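Local coordinates for alginate lyase, family PL7 (Zobellia galactanivorans, PDB 3ZPY), which is the catalytic domain of a family PL7 alginate lyase, which probably cleaves the mannuronate and guluronate polysaccharide by beta-elimination, at residues A[10-20]-A[76-87]; A[103-111]-A[144-155]. All coordinates share one frame; numbering follows the deposited sequence.

Interaction 1 (A[10-20]-A[76-87])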
loop_
_atom_site.group_PDB
_atom_site.type_symbol
_atom_site.label_atom_id
_atom_site.label_comp_id
_atom_site.label_asym_id
_atom_site.label_seq_id
_atom_site.Cartn_x
_atom_site.Cartn_y
_atom_site.Cartn_z
ATOM N N ILE A 10 -10.768 4.866 11.065
ATOM C CA ILE A 10 -9.402 4.456 11.555
ATOM C C ILE A 10 -9.065 5.308 12.772
ATOM O O ILE A 10 -9.586 6.391 12.952
ATOM C CB ILE A 10 -8.282 4.578 10.465
ATOM C CG1 ILE A 10 -8.183 6.023 9.900
ATOM C CG2 ILE A 10 -8.560 3.546 9.308
ATOM C CD1 ILE A 10 -7.002 6.173 8.957
ATOM N N THR A 11 -8.156 4.815 13.610
ATOM C CA THR A 11 -7.744 5.569 14.802
ATOM C C THR A 11 -6.210 5.292 14.956
ATOM O O THR A 11 -5.730 4.332 14.342
ATOM C CB THR A 11 -8.461 5.046 16.078
ATOM O OG1 THR A 11 -7.956 3.689 16.330
ATOM C CG2 THR A 11 -10.002 5.080 15.906
ATOM N N ALA A 12 -5.505 6.060 15.775
ATOM C CA ALA A 12 -4.055 5.863 15.924
ATOM C C ALA A 12 -3.777 4.445 16.500
ATOM O O ALA A 12 -2.753 3.788 16.213
ATOM C CB ALA A 12 -3.473 6.953 16.817
ATOM N N ASN A 13 -4.703 3.956 17.280
ATOM C CA ASN A 13 -4.556 2.692 17.861
ATOM C C ASN A 13 -4.728 1.478 16.873
ATOM O O ASN A 13 -4.239 0.362 17.130
ATOM C CB ASN A 13 -5.272 2.609 19.175
ATOM C CG ASN A 13 -4.374 3.038 20.354
ATOM O OD1 ASN A 13 -4.445 2.441 21.418
ATOM N ND2 ASN A 13 -3.441 4.029 20.124
ATOM N N THR A 14 -5.350 1.731 15.685
ATOM C CA THR A 14 -5.530 0.688 14.661
ATOM C C THR A 14 -4.649 0.855 13.369
ATOM O O THR A 14 -4.406 -0.133 12.680
ATOM C CB THR A 14 -7.039 0.478 14.273
ATOM O OG1 THR A 14 -7.564 1.727 13.827
ATOM C CG2 THR A 14 -7.826 -0.027 15.471
ATOM N N TRP A 15 -4.294 2.092 13.044
ATOM C CA TRP A 15 -3.449 2.355 11.856
ATOM C C TRP A 15 -2.589 3.590 12.103
ATOM O O TRP A 15 -3.061 4.579 12.638
ATOM C CB TRP A 15 -4.273 2.651 10.621
ATOM C CG TRP A 15 -5.192 1.530 10.195
ATOM C CD1 TRP A 15 -6.526 1.337 10.583
ATOM C CD2 TRP A 15 -4.868 0.423 9.289
ATOM N NE1 TRP A 15 -7.004 0.189 10.035
ATOM C CE2 TRP A 15 -6.039 -0.407 9.244
ATOM C CE3 TRP A 15 -3.696 0.019 8.582
ATOM C CZ2 TRP A 15 -6.082 -1.554 8.466
ATOM C CZ3 TRP A 15 -3.744 -1.116 7.821
ATOM C CH2 TRP A 15 -4.918 -1.896 7.748
ATOM N N LYS A 16 -1.302 3.500 11.735
ATOM C CA LYS A 16 -0.447 4.634 11.691
ATOM C C LYS A 16 -0.448 5.181 10.247
ATOM O O LYS A 16 -0.396 4.425 9.269
ATOM C CB LYS A 16 0.976 4.182 12.080
ATOM C CG LYS A 16 2.085 5.188 11.847
ATOM C CD LYS A 16 3.414 4.714 12.549
ATOM C CE LYS A 16 3.349 4.420 14.092
ATOM N NZ LYS A 16 4.583 4.065 14.964
ATOM N N ILE A 17 -0.439 6.513 10.154
ATOM C CA ILE A 17 -0.506 7.198 8.846
ATOM C C ILE A 17 0.887 7.664 8.431
ATOM O O ILE A 17 1.464 8.531 9.087
ATOM C CB ILE A 17 -1.463 8.397 8.911
ATOM C CG1 ILE A 17 -2.848 7.933 9.254
ATOM C CG2 ILE A 17 -1.534 9.062 7.532
ATOM C CD1 ILE A 17 -3.733 9.135 9.649
ATOM N N ASN A 18 1.375 7.024 7.320
ATOM C CA ASN A 18 2.643 7.448 6.657
ATOM C C ASN A 18 2.316 8.544 5.619
ATOM O O ASN A 18 1.487 8.328 4.752
ATOM C CB ASN A 18 3.332 6.303 5.888
ATOM C CG ASN A 18 3.526 5.011 6.651
ATOM O OD1 ASN A 18 3.795 4.962 7.861
ATOM N ND2 ASN A 18 3.467 3.962 5.920
ATOM N N SER A 19 2.836 9.779 5.771
ATOM C CA SER A 19 2.533 10.842 4.845
ATOM C C SER A 19 3.636 11.820 4.785
ATOM O O SER A 19 4.761 11.596 5.358
ATOM C CB SER A 19 1.163 11.472 5.186
ATOM O OG SER A 19 0.686 12.259 4.128
ATOM N N PHE A 20 3.411 12.899 4.041
ATOM C CA PHE A 20 4.425 13.925 3.841
ATOM C C PHE A 20 3.891 15.272 4.322
ATOM O O PHE A 20 2.657 15.455 4.378
ATOM C CB PHE A 20 4.734 14.095 2.323
ATOM C CG PHE A 20 5.672 13.054 1.785
ATOM C CD1 PHE A 20 5.197 11.798 1.424
ATOM C CD2 PHE A 20 7.067 13.347 1.641
ATOM C CE1 PHE A 20 6.076 10.797 1.018
ATOM C CE2 PHE A 20 7.920 12.325 1.218
ATOM C CZ PHE A 20 7.422 11.086 0.849
ATOM N N ARG A 76 5.724 6.789 -0.422
ATOM C CA ARG A 76 4.369 6.262 -0.146
ATOM C C ARG A 76 3.586 7.259 0.637
ATOM O O ARG A 76 4.172 8.096 1.354
ATOM C CB ARG A 76 4.437 4.946 0.681
ATOM C CG ARG A 76 5.034 5.166 2.094
ATOM C CD ARG A 76 5.307 3.852 2.806
ATOM N NE ARG A 76 6.604 3.289 2.433
ATOM C CZ ARG A 76 6.852 1.996 2.172
ATOM N NH1 ARG A 76 5.877 1.072 2.285
ATOM N NH2 ARG A 76 8.106 1.632 2.002
ATOM N N VAL A 77 2.256 7.139 0.556
ATOM C CA VAL A 77 1.326 7.745 1.492
ATOM C C VAL A 77 0.372 6.585 1.809
ATOM O O VAL A 77 -0.226 6.051 0.915
ATOM C CB VAL A 77 0.595 8.907 0.862
ATOM C CG1 VAL A 77 -0.546 9.317 1.788
ATOM C CG2 VAL A 77 1.521 10.066 0.508
ATOM N N GLU A 78 0.355 6.097 3.032
ATOM C CA GLU A 78 -0.174 4.739 3.289
ATOM C C GLU A 78 -0.464 4.558 4.794
ATOM O O GLU A 78 0.017 5.294 5.572
ATOM C CB GLU A 78 0.883 3.745 2.715
ATOM C CG GLU A 78 0.636 2.340 2.643
ATOM C CD GLU A 78 1.803 1.586 2.111
ATOM O OE1 GLU A 78 2.905 1.636 2.602
ATOM O OE2 GLU A 78 1.461 0.699 1.404
ATOM N N LEU A 79 -1.249 3.535 5.113
ATOM C CA LEU A 79 -1.481 3.151 6.502
ATOM C C LEU A 79 -0.691 1.916 6.856
ATOM O O LEU A 79 -0.547 0.988 6.001
ATOM C CB LEU A 79 -2.987 2.847 6.670
ATOM C CG LEU A 79 -3.946 3.914 6.141
ATOM C CD1 LEU A 79 -5.374 3.455 6.429
ATOM C CD2 LEU A 79 -3.669 5.229 6.820
ATOM N N ARG A 80 -0.240 1.899 8.123
ATOM C CA ARG A 80 0.482 0.787 8.696
ATOM C C ARG A 80 -0.328 0.171 9.822
ATOM O O ARG A 80 -0.628 0.867 10.769
ATOM C CB ARG A 80 1.871 1.305 9.142
ATOM C CG ARG A 80 2.864 0.198 9.590
ATOM C CD ARG A 80 2.754 -0.157 11.056
ATOM N NE ARG A 80 3.986 -0.876 11.431
ATOM C CZ ARG A 80 4.057 -2.104 11.971
ATOM N NH1 ARG A 80 2.980 -2.842 12.233
ATOM N NH2 ARG A 80 5.228 -2.628 12.244
ATOM N N GLU A 81 -0.659 -1.109 9.721
ATOM C CA GLU A 81 -1.498 -1.773 10.736
ATOM C C GLU A 81 -0.916 -1.672 12.116
ATOM O O GLU A 81 0.305 -1.988 12.322
ATOM C CB GLU A 81 -1.662 -3.236 10.370
ATOM C CG GLU A 81 -2.735 -3.937 11.208
ATOM C CD GLU A 81 -2.657 -5.438 11.138
ATOM O OE1 GLU A 81 -1.788 -5.970 10.363
ATOM O OE2 GLU A 81 -3.381 -6.112 11.930
ATOM N N MET A 82 -1.748 -1.243 13.064
ATOM C CA MET A 82 -1.415 -1.234 14.504
ATOM C C MET A 82 -2.286 -2.229 15.281
ATOM O O MET A 82 -3.306 -2.684 14.749
ATOM C CB MET A 82 -1.454 0.163 15.092
ATOM C CG MET A 82 -0.552 1.175 14.352
ATOM S SD MET A 82 1.194 0.879 14.525
ATOM C CE MET A 82 1.448 1.449 16.213
ATOM N N ASP A 83 -1.927 -2.500 16.501
ATOM C CA ASP A 83 -2.573 -3.532 17.326
ATOM C C ASP A 83 -2.765 -2.880 18.703
ATOM O O ASP A 83 -1.989 -3.056 19.633
ATOM C CB ASP A 83 -1.665 -4.747 17.389
ATOM C CG ASP A 83 -2.182 -5.817 18.352
ATOM O OD1 ASP A 83 -3.402 -5.785 18.622
ATOM O OD2 ASP A 83 -1.358 -6.660 18.745
ATOM N N ASN A 84 -3.851 -2.157 18.820
ATOM C CA ASN A 84 -4.179 -1.465 20.103
ATOM C C ASN A 84 -3.000 -0.752 20.655
ATOM O O ASN A 84 -2.610 -0.878 21.829
ATOM C CB ASN A 84 -4.852 -2.415 21.093
ATOM C CG ASN A 84 -6.225 -2.738 20.634
ATOM O OD1 ASN A 84 -7.006 -1.827 20.457
ATOM N ND2 ASN A 84 -6.521 -4.012 20.362
ATOM N N GLY A 85 -2.423 0.017 19.706
ATOM C CA GLY A 85 -1.341 0.936 19.985
ATOM C C GLY A 85 0.052 0.322 19.819
ATOM O O GLY A 85 1.032 1.070 19.563
ATOM N N ASN A 86 0.184 -1.011 20.037
ATOM C CA ASN A 86 1.464 -1.778 19.724
ATOM C C ASN A 86 1.577 -1.817 18.179
ATOM O O ASN A 86 0.609 -1.704 17.430
ATOM C CB ASN A 86 1.444 -3.261 20.161
ATOM C CG ASN A 86 1.196 -3.426 21.610
ATOM O OD1 ASN A 86 2.118 -3.424 22.391
ATOM N ND2 ASN A 86 -0.089 -3.596 21.973
ATOM N N LEU A 87 2.785 -1.989 17.656
ATOM C CA LEU A 87 2.914 -2.329 16.239
ATOM C C LEU A 87 2.219 -3.682 16.031
ATOM O O LEU A 87 2.456 -4.623 16.803
ATOM C CB LEU A 87 4.420 -2.468 15.887
ATOM C CG LEU A 87 5.276 -1.199 15.955
ATOM C CD1 LEU A 87 6.789 -1.522 15.838
ATOM C CD2 LEU A 87 4.823 -0.143 14.934
#
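Trp15, Lys16, Ile17 and Asn18 pair with Glu81, Arg80, Leu79 and Glu78 as neighbouring antiparallel strands in the larger sheet of the beta-jelly roll. The axes of the short segments 15-20 and 76-83 approach to 4.4 Å, and their N-to-C directions lie 156° apart, near antiparallel. Both hydrogen-bonded pairs are closed in each direction: Arg80 N meets Lys16 O at 2.8 Å, and Asn18 N bonds to Glu78 O at 2.8 Å. At one end Gly85 N, in the type I' turn 83-86, lies 3.2 Å from Asn13 O, on a lone pair in the carbonyl plane.

Apolar groups gather on the face bearing Trp15, Ile17 and Leu79. Leu79 crosses the indole at about a right angle, its CB 3.5 Å from Trp15 CE3 and its CD1 over one ring face, toward the rim. With CG of Leu79 beside its backbone N (chi1 -50°), CD2 runs alongside Ile17 CG1 at 3.7 Å, while Ile10 CD1 meets the leucine methyls tip to tip.

The reverse face is polar. Arg76 NH1 bridges to Glu78 OE1 at 3.0 Å in the guanidinium plane, and Lys218 is a second partner of that carboxylate. Arg76 to Arg80 reads Arg-Val-Glu-Leu-Arg, a version of the PL7 signature that in relatives lines the substrate groove. Further along, the doubly bent Met82 lays CG and SD against the aliphatic part of Lys16.

Strand 216-219 flanks 76-83 within the sheet, strand 29-31 flanks 15-21, and strands 235-247 and 58-63 of the second sheet pack beneath Trp15, Val77 and Leu79.

Interaction 2 (A[103-111]-A[144-155])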
loop_
_atom_site.group_PDB
_atom_site.type_symbol
_atom_site.label_atom_id
_atom_site.label_comp_id
_atom_site.label_asym_id
_atom_site.label_seq_id
_atom_site.Cartn_x
_atom_site.Cartn_y
_atom_site.Cartn_z
ATOM N N VAL A 103 -11.464 -0.631 -3.276
ATOM C CA VAL A 103 -10.368 0.282 -3.847
ATOM C C VAL A 103 -10.699 0.648 -5.288
ATOM O O VAL A 103 -11.326 -0.123 -6.048
ATOM C CB VAL A 103 -8.988 -0.464 -3.780
ATOM C CG1 VAL A 103 -8.888 -1.648 -4.787
ATOM C CG2 VAL A 103 -7.821 0.513 -4.000
ATOM N N GLN A 104 -10.202 1.836 -5.662
ATOM C CA GLN A 104 -9.909 2.134 -7.074
ATOM C C GLN A 104 -8.544 2.761 -7.204
ATOM O O GLN A 104 -8.000 3.325 -6.235
ATOM C CB GLN A 104 -10.887 3.122 -7.656
ATOM C CG GLN A 104 -12.399 2.770 -7.535
ATOM C CD GLN A 104 -13.208 3.642 -8.431
ATOM O OE1 GLN A 104 -12.663 4.667 -8.976
ATOM N NE2 GLN A 104 -14.469 3.322 -8.628
ATOM N N VAL A 105 -7.983 2.570 -8.393
ATOM C CA VAL A 105 -6.759 3.302 -8.736
ATOM C C VAL A 105 -7.246 4.258 -9.833
ATOM O O VAL A 105 -7.797 3.782 -10.856
ATOM C CB VAL A 105 -5.574 2.423 -9.133
ATOM C CG1 VAL A 105 -4.393 3.320 -9.537
ATOM C CG2 VAL A 105 -5.266 1.420 -8.021
ATOM N N ASN A 106 -7.002 5.578 -9.659
ATOM C CA ASN A 106 -7.463 6.529 -10.571
ATOM C C ASN A 106 -6.362 7.115 -11.486
ATOM O O ASN A 106 -6.687 7.783 -12.425
ATOM C CB ASN A 106 -8.109 7.679 -9.796
ATOM C CG ASN A 106 -9.306 7.178 -8.943
ATOM O OD1 ASN A 106 -10.285 6.663 -9.497
ATOM N ND2 ASN A 106 -9.145 7.174 -7.627
ATOM N N GLN A 107 -5.078 6.876 -11.196
ATOM C CA GLN A 107 -4.000 7.473 -11.956
ATOM C C GLN A 107 -2.747 6.713 -11.586
ATOM O O GLN A 107 -2.516 6.448 -10.401
ATOM C CB GLN A 107 -3.789 8.961 -11.502
ATOM C CG GLN A 107 -2.741 9.700 -12.300
ATOM C CD GLN A 107 -3.122 10.146 -13.712
ATOM O OE1 GLN A 107 -4.232 10.297 -14.070
ATOM N NE2 GLN A 107 -2.157 10.478 -14.448
ATOM N N LEU A 108 -1.938 6.403 -12.611
ATOM C CA LEU A 108 -0.596 5.805 -12.403
ATOM C C LEU A 108 0.460 6.891 -12.606
ATOM O O LEU A 108 0.274 7.860 -13.380
ATOM C CB LEU A 108 -0.318 4.693 -13.427
ATOM C CG LEU A 108 -1.220 3.485 -13.219
ATOM C CD1 LEU A 108 -0.942 2.478 -14.320
ATOM C CD2 LEU A 108 -1.177 2.940 -11.817
ATOM N N PRO A 109 1.628 6.718 -11.924
ATOM C CA PRO A 109 2.745 7.617 -12.098
ATOM C C PRO A 109 3.561 7.195 -13.320
ATOM O O PRO A 109 3.081 6.370 -14.151
ATOM C CB PRO A 109 3.484 7.478 -10.767
ATOM C CG PRO A 109 3.350 5.953 -10.513
ATOM C CD PRO A 109 1.859 5.726 -10.848
ATOM N N GLN A 110 4.812 7.741 -13.437
ATOM C CA GLN A 110 5.705 7.410 -14.582
ATOM C C GLN A 110 6.957 6.861 -13.937
ATOM O O GLN A 110 7.572 7.564 -13.048
ATOM C CB GLN A 110 5.994 8.647 -15.351
ATOM C CG GLN A 110 7.107 8.455 -16.411
ATOM C CD GLN A 110 7.285 9.687 -17.216
ATOM O OE1 GLN A 110 6.434 10.553 -17.228
ATOM N NE2 GLN A 110 8.400 9.785 -17.913
ATOM N N ASP A 111 7.361 5.668 -14.376
ATOM C CA ASP A 111 8.637 5.044 -13.951
ATOM C C ASP A 111 9.806 5.976 -14.116
ATOM O O ASP A 111 9.820 6.882 -14.978
ATOM C CB ASP A 111 8.898 3.845 -14.877
ATOM C CG ASP A 111 7.940 2.634 -14.578
ATOM O OD1 ASP A 111 6.993 2.786 -13.730
ATOM O OD2 ASP A 111 8.257 1.579 -15.224
ATOM N N PHE A 144 -1.244 -2.402 -9.471
ATOM C CA PHE A 144 -1.604 -2.253 -10.878
ATOM C C PHE A 144 -0.411 -1.662 -11.664
ATOM O O PHE A 144 0.208 -0.725 -11.179
ATOM C CB PHE A 144 -2.839 -1.362 -11.073
ATOM C CG PHE A 144 -4.144 -1.980 -10.692
ATOM C CD1 PHE A 144 -4.390 -3.366 -10.649
ATOM C CD2 PHE A 144 -5.207 -1.107 -10.490
ATOM C CE1 PHE A 144 -5.658 -3.824 -10.274
ATOM C CE2 PHE A 144 -6.471 -1.551 -10.164
ATOM C CZ PHE A 144 -6.690 -2.940 -10.070
ATOM N N ILE A 145 -0.197 -2.235 -12.848
ATOM C CA ILE A 145 0.853 -1.829 -13.719
ATOM C C ILE A 145 0.246 -1.494 -15.093
ATOM O O ILE A 145 -0.614 -2.228 -15.614
ATOM C CB ILE A 145 1.956 -2.901 -13.832
ATOM C CG1 ILE A 145 3.113 -2.378 -14.735
ATOM C CG2 ILE A 145 1.409 -4.262 -14.345
ATOM C CD1 ILE A 145 4.367 -3.148 -14.511
ATOM N N GLY A 146 0.721 -0.403 -15.673
ATOM C CA GLY A 146 0.223 0.085 -16.966
ATOM C C GLY A 146 1.126 1.093 -17.596
ATOM O O GLY A 146 2.351 0.979 -17.479
ATOM N N GLU A 147 0.575 2.046 -18.318
ATOM C CA GLU A 147 1.412 3.002 -19.023
ATOM C C GLU A 147 1.803 4.168 -18.116
ATOM O O GLU A 147 1.135 4.438 -17.090
ATOM C CB GLU A 147 0.600 3.620 -20.169
ATOM C CG GLU A 147 0.148 2.642 -21.214
ATOM C CD GLU A 147 -1.091 3.218 -21.847
ATOM O OE1 GLU A 147 -0.908 4.172 -22.660
ATOM O OE2 GLU A 147 -2.225 2.783 -21.510
ATOM N N GLU A 148 2.884 4.853 -18.498
ATOM C CA GLU A 148 3.325 6.011 -17.708
ATOM C C GLU A 148 2.171 7.038 -17.697
ATOM O O GLU A 148 1.533 7.306 -18.707
ATOM C CB GLU A 148 4.553 6.648 -18.280
ATOM C CG GLU A 148 4.445 7.017 -19.789
ATOM C CD GLU A 148 4.739 5.855 -20.748
ATOM O OE1 GLU A 148 4.699 4.660 -20.330
ATOM O OE2 GLU A 148 4.996 6.162 -21.957
ATOM N N ASN A 149 1.940 7.590 -16.511
ATOM C CA ASN A 149 0.829 8.620 -16.376
ATOM C C ASN A 149 -0.508 8.133 -16.869
ATOM O O ASN A 149 -1.345 9.013 -17.200
ATOM C CB ASN A 149 1.264 9.946 -17.019
ATOM C CG ASN A 149 2.574 10.372 -16.417
ATOM O OD1 ASN A 149 3.476 10.745 -17.161
ATOM N ND2 ASN A 149 2.627 10.372 -15.069
ATOM N N GLN A 150 -0.736 6.816 -16.800
ATOM C CA GLN A 150 -2.074 6.346 -17.279
ATOM C C GLN A 150 -3.239 6.903 -16.438
ATOM O O GLN A 150 -3.217 6.802 -15.171
ATOM C CB GLN A 150 -2.098 4.820 -17.298
ATOM C CG GLN A 150 -3.303 4.277 -18.082
ATOM C CD GLN A 150 -3.293 2.790 -18.275
ATOM O OE1 GLN A 150 -2.206 2.124 -18.125
ATOM N NE2 GLN A 150 -4.413 2.231 -18.560
ATOM N N SER A 151 -4.265 7.464 -17.091
ATOM C CA SER A 151 -5.358 8.117 -16.461
ATOM C C SER A 151 -6.690 7.358 -16.582
ATOM O O SER A 151 -7.696 7.726 -15.973
ATOM C CB SER A 151 -5.420 9.559 -17.028
ATOM O OG SER A 151 -5.549 9.469 -18.440
ATOM N N SER A 152 -6.744 6.324 -17.433
ATOM C CA SER A 152 -8.016 5.552 -17.659
ATOM C C SER A 152 -7.628 4.275 -18.309
ATOM O O SER A 152 -6.505 4.122 -18.813
ATOM C CB SER A 152 -8.862 6.361 -18.575
ATOM O OG SER A 152 -8.327 6.399 -19.872
ATOM N N GLY A 153 -8.529 3.306 -18.248
ATOM C CA GLY A 153 -8.433 2.116 -19.070
ATOM C C GLY A 153 -7.781 0.947 -18.399
ATOM O O GLY A 153 -7.751 0.783 -17.173
ATOM N N SER A 154 -7.259 0.107 -19.286
ATOM C CA SER A 154 -6.899 -1.272 -18.892
ATOM C C SER A 154 -5.533 -1.348 -18.285
ATOM O O SER A 154 -4.602 -0.713 -18.761
ATOM C CB SER A 154 -6.960 -2.209 -20.022
ATOM O OG SER A 154 -6.265 -1.682 -21.139
ATOM N N VAL A 155 -5.376 -2.105 -17.202
ATOM C CA VAL A 155 -4.092 -2.345 -16.534
ATOM C C VAL A 155 -3.992 -3.811 -16.173
ATOM O O VAL A 155 -5.004 -4.591 -16.265
ATOM C CB VAL A 155 -4.010 -1.449 -15.236
ATOM C CG1 VAL A 155 -4.019 0.035 -15.574
ATOM C CG2 VAL A 155 -5.130 -1.779 -14.253
#
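Leu108, just past the end of strand 96-107, plugs into the loop joining strands 138-146 and 154-160, so the contact ties the two sheets of the sandwich together at their rim. Two backbone hydrogen bonds hold the main chains: Leu108 N to Gln150 O at 2.9 Å, and Asn149 N to Pro109 O at 2.9 Å.

The side-chain packing centres on Leu108. Its CD1 methyl rests on the backbone of Gly146, 3.6 Å from Gly146 N, and has apolar neighbours in Val155 CG1 at 4.1 Å and Gln150 CB. Deeper in, Val105 and Phe144 lie alongside one another, pointing opposite ways, with Val105 CG2 reaching Phe144 CD2 at 3.5 Å; Val155 CG2 lies over one face of that ring, and Phe121 meets it edge-to-face.

Polar side-chain bonds organise the loop from within. Extended Gln150, CG anti to its backbone N (chi1 -167°), accepts from Glu147 N through OE1 at 2.8 Å and donates through NE2, with both acceptors in its amide plane, to Ser152 O and Ser154 O.

Three bonds therefore fix the rotation of this buried amide and shape the loop, while the join itself relies on two main-chain bonds and on the apolar contacts of Leu108 and of Val105 with Phe144, without a salt bridge.

How the interactions relate
Both contacts are partly buried and lie on opposite sides of the chain's centre, their centres 25 Å apart and nearest atoms about 10 Å apart. In series along the chain, both involve the larger sheet: 10-20 with 76-87 lies wholly within it, whereas 103-111 with 144-155 links one of its connections to a strand end of the seven-stranded sheet. The first has four ladder bonds, two more where the strand gives way to loop and turn, and 934 Å² buried; the second has two backbone bonds and 577 Å². Charged groups mark the polar face of interaction 1, while uncharged amide chemistry orders the loop of interaction 2; each adds apolar side chains to the sandwich interior.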